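PDB 6JSB: hypothetical membrane protein, which binds heme and probably passes it along the heme-uptake pathway of Corynebacterium glutamicum. Local coordinates for residues N22-E25 with A29-A32. Numbering follows the deposited sequence.
Sequences NYLE and ANGA. With HEM (protoporphyrin IX containing Fe), chain C.
The methyl group of Ala29 touches both the ring of Tyr23 and the isobutyl group of Leu24, the two lying roughly at right angles as seen from it, and so joins helix 18-24 to the short, weakly bonded helix 27-30. Ala29 CB lies 4.0 Å above the plane of the Tyr23 ring, displaced toward the rim. Leu24 CD2 approaches Ala29 CB to 3.9 Å. The same methyl also rests against the peptide oxygens of both residues, Leu24 O being the nearer at 3.5 Å from Ala29 CB. On the opposite face of the Tyr23 ring lies the heme, with C4D again offset toward the rim. Tyr23 stands between porphyrin and methyl, its OH coordinating the heme iron at 2.1 Å. An unusual chi1 of 148° swings the ring out to this axial position.

The second link is polar. Asn30 ND2 donates to Leu24 O over 2.9 Å, nearly straight with an N-H...O angle of 162°; the acceptor lies close to the plane of the Asn30 amide, while the nitrogen is tilted 21° from the plane of the Leu24 carbonyl. Thr78 O accepts a second bond from ND2, and OD1 takes the backbone N-H of Gly38, so the amide is held at both ends and its rotation is fixed. One water bridges Glu25 O and Asn30 O, donating to both.

Farther out, Leu24 packs on Trp77, Leu97 and Ile40, while a backbone hydrogen bond ties Ala29 to His80, whose NE2 is also hydrogen-bonded to Tyr23 OH. Ser19 and Tyr177 hydrogen-bond the heme itself. Two short helices packed on the antiparallel sheet thereby present the axial ligand of a tyrosine-ligated heme pocket in this HtaA-family domain, with histidine as the tyrosine's hydrogen-bonding partner.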
loop_
_atom_site.group_PDB
_atom_site.type_symbol
_atom_site.label_atom_id
_atom_site.label_comp_id
_atom_site.label_asym_id
_atom_site.label_seq_id
_atom_site.Cartn_x
_atom_site.Cartn_y
_atom_site.Cartn_z
ATOM N N ASN A 22 6.840 5.929 10.703
ATOM C CA ASN A 22 7.613 6.588 11.778
ATOM C C ASN A 22 9.081 6.757 11.395
ATOM O O ASN A 22 9.698 7.805 11.618
ATOM C CB ASN A 22 7.515 5.735 13.038
ATOM C CG ASN A 22 8.170 6.411 14.217
ATOM O OD1 ASN A 22 7.714 7.478 14.613
ATOM N ND2 ASN A 22 9.222 5.831 14.774
ATOM N N TYR A 23 9.685 5.706 10.827
ATOM C CA TYR A 23 11.083 5.784 10.412
ATOM C C TYR A 23 11.257 6.745 9.234
ATOM O O TYR A 23 12.171 7.580 9.243
ATOM C CB TYR A 23 11.528 4.362 10.032
ATOM C CG TYR A 23 12.556 4.312 8.941
ATOM C CD1 TYR A 23 13.898 4.595 9.211
ATOM C CD2 TYR A 23 12.208 3.886 7.658
ATOM C CE1 TYR A 23 14.878 4.497 8.126
ATOM C CE2 TYR A 23 13.156 3.776 6.627
ATOM C CZ TYR A 23 14.459 4.094 6.884
ATOM O OH TYR A 23 15.397 4.018 5.897
ATOM N N LEU A 24 10.391 6.639 8.229
ATOM C CA LEU A 24 10.586 7.410 6.996
ATOM C C LEU A 24 10.435 8.906 7.263
ATOM O O LEU A 24 11.193 9.721 6.718
ATOM C CB LEU A 24 9.603 6.866 5.928
ATOM C CG LEU A 24 9.792 7.399 4.475
ATOM C CD1 LEU A 24 9.079 8.805 4.327
ATOM C CD2 LEU A 24 11.264 7.527 4.048
ATOM N N GLU A 25 9.471 9.301 8.089
ATOM C CA GLU A 25 9.277 10.725 8.375
ATOM C C GLU A 25 10.181 11.219 9.486
ATOM O O GLU A 25 10.158 12.432 9.789
ATOM C CB GLU A 25 7.815 10.951 8.762
ATOM C CG GLU A 25 6.883 10.611 7.607
ATOM C CD GLU A 25 5.410 11.062 7.890
ATOM O OE1 GLU A 25 5.130 12.250 7.601
ATOM O OE2 GLU A 25 4.599 10.220 8.357
ATOM N N ALA A 29 15.788 8.747 8.260
ATOM C CA ALA A 29 15.617 8.870 6.804
ATOM C C ALA A 29 15.551 10.331 6.342
ATOM O O ALA A 29 15.777 10.606 5.169
ATOM C CB ALA A 29 14.336 8.132 6.339
ATOM N N ASN A 30 15.167 11.256 7.216
ATOM C CA ASN A 30 14.894 12.621 6.763
ATOM C C ASN A 30 15.279 13.599 7.870
ATOM O O ASN A 30 14.510 14.486 8.218
ATOM C CB ASN A 30 13.428 12.777 6.356
ATOM C CG ASN A 30 13.190 12.394 4.899
ATOM O OD1 ASN A 30 13.813 12.952 3.992
ATOM N ND2 ASN A 30 12.248 11.429 4.662
ATOM N N GLY A 31 16.483 13.430 8.423
ATOM C CA GLY A 31 17.018 14.347 9.449
ATOM C C GLY A 31 18.281 15.079 9.037
ATOM O O GLY A 31 18.493 15.377 7.852
ATOM N N ALA A 32 19.146 15.346 10.021
ATOM C CA ALA A 32 20.240 16.292 9.825
ATOM C C ALA A 32 21.360 15.752 8.945
ATOM O O ALA A 32 22.199 16.539 8.481
ATOM C CB ALA A 32 20.769 16.712 11.209
HETATM C CHA HEM C . 15.150 0.852 8.690
HETATM C CHB HEM C . 19.033 3.449 7.395
HETATM C CHC HEM C . 17.817 2.754 2.711
HETATM C CHD HEM C . 13.722 0.425 4.055
HETATM C C1A HEM C . 16.345 1.545 8.716
HETATM C C2A HEM C . 17.120 1.752 9.924
HETATM C C3A HEM C . 18.210 2.487 9.601
HETATM C C4A HEM C . 18.129 2.740 8.163
HETATM C CMA HEM C . 19.347 2.980 10.548
HETATM C CAA HEM C . 16.722 1.194 11.307
HETATM C CBA HEM C . 15.950 2.249 12.085
HETATM C CGA HEM C . 15.272 1.598 13.270
HETATM O O1A HEM C . 14.683 2.349 14.096
HETATM O O2A HEM C . 15.315 0.330 13.362
HETATM C C1B HEM C . 19.031 3.489 6.028
HETATM C C2B HEM C . 20.033 4.169 5.207
HETATM C C3B HEM C . 19.710 3.976 3.915
HETATM C C4B HEM C . 18.469 3.192 3.856
HETATM C CMB HEM C . 21.251 4.908 5.829
HETATM C CAB HEM C . 20.428 4.475 2.626
HETATM C CBB HEM C . 21.264 5.518 2.647
HETATM C C1C HEM C . 16.596 2.073 2.652
HETATM C C2C HEM C . 15.889 1.717 1.446
HETATM C C3C HEM C . 14.729 1.113 1.798
HETATM C C4C HEM C . 14.708 1.010 3.255
HETATM C CMC HEM C . 16.322 2.094 0.004
HETATM C CAC HEM C . 13.702 0.655 0.778
HETATM C CBC HEM C . 12.421 0.675 1.118
HETATM C C1D HEM C . 13.782 0.338 5.430
HETATM C C2D HEM C . 12.794 -0.326 6.249
HETATM C C3D HEM C . 13.164 -0.224 7.543
HETATM C C4D HEM C . 14.401 0.538 7.588
HETATM C CMD HEM C . 11.579 -1.074 5.659
HETATM C CAD HEM C . 12.386 -0.800 8.766
HETATM C CBD HEM C . 11.527 0.364 9.326
HETATM C CGD HEM C . 10.723 -0.193 10.499
HETATM O O1D HEM C . 11.367 -0.424 11.579
HETATM O O2D HEM C . 9.476 -0.408 10.300
HETATM N NA HEM C . 16.993 2.147 7.617
HETATM N NB HEM C . 18.091 2.954 5.173
HETATM N NC HEM C . 15.852 1.601 3.738
HETATM N ND HEM C . 14.714 0.862 6.284
HETATM FE FE HEM C . 16.259 2.092 5.618
HETATM O O HOH W 1 12.109 14.421 9.830
#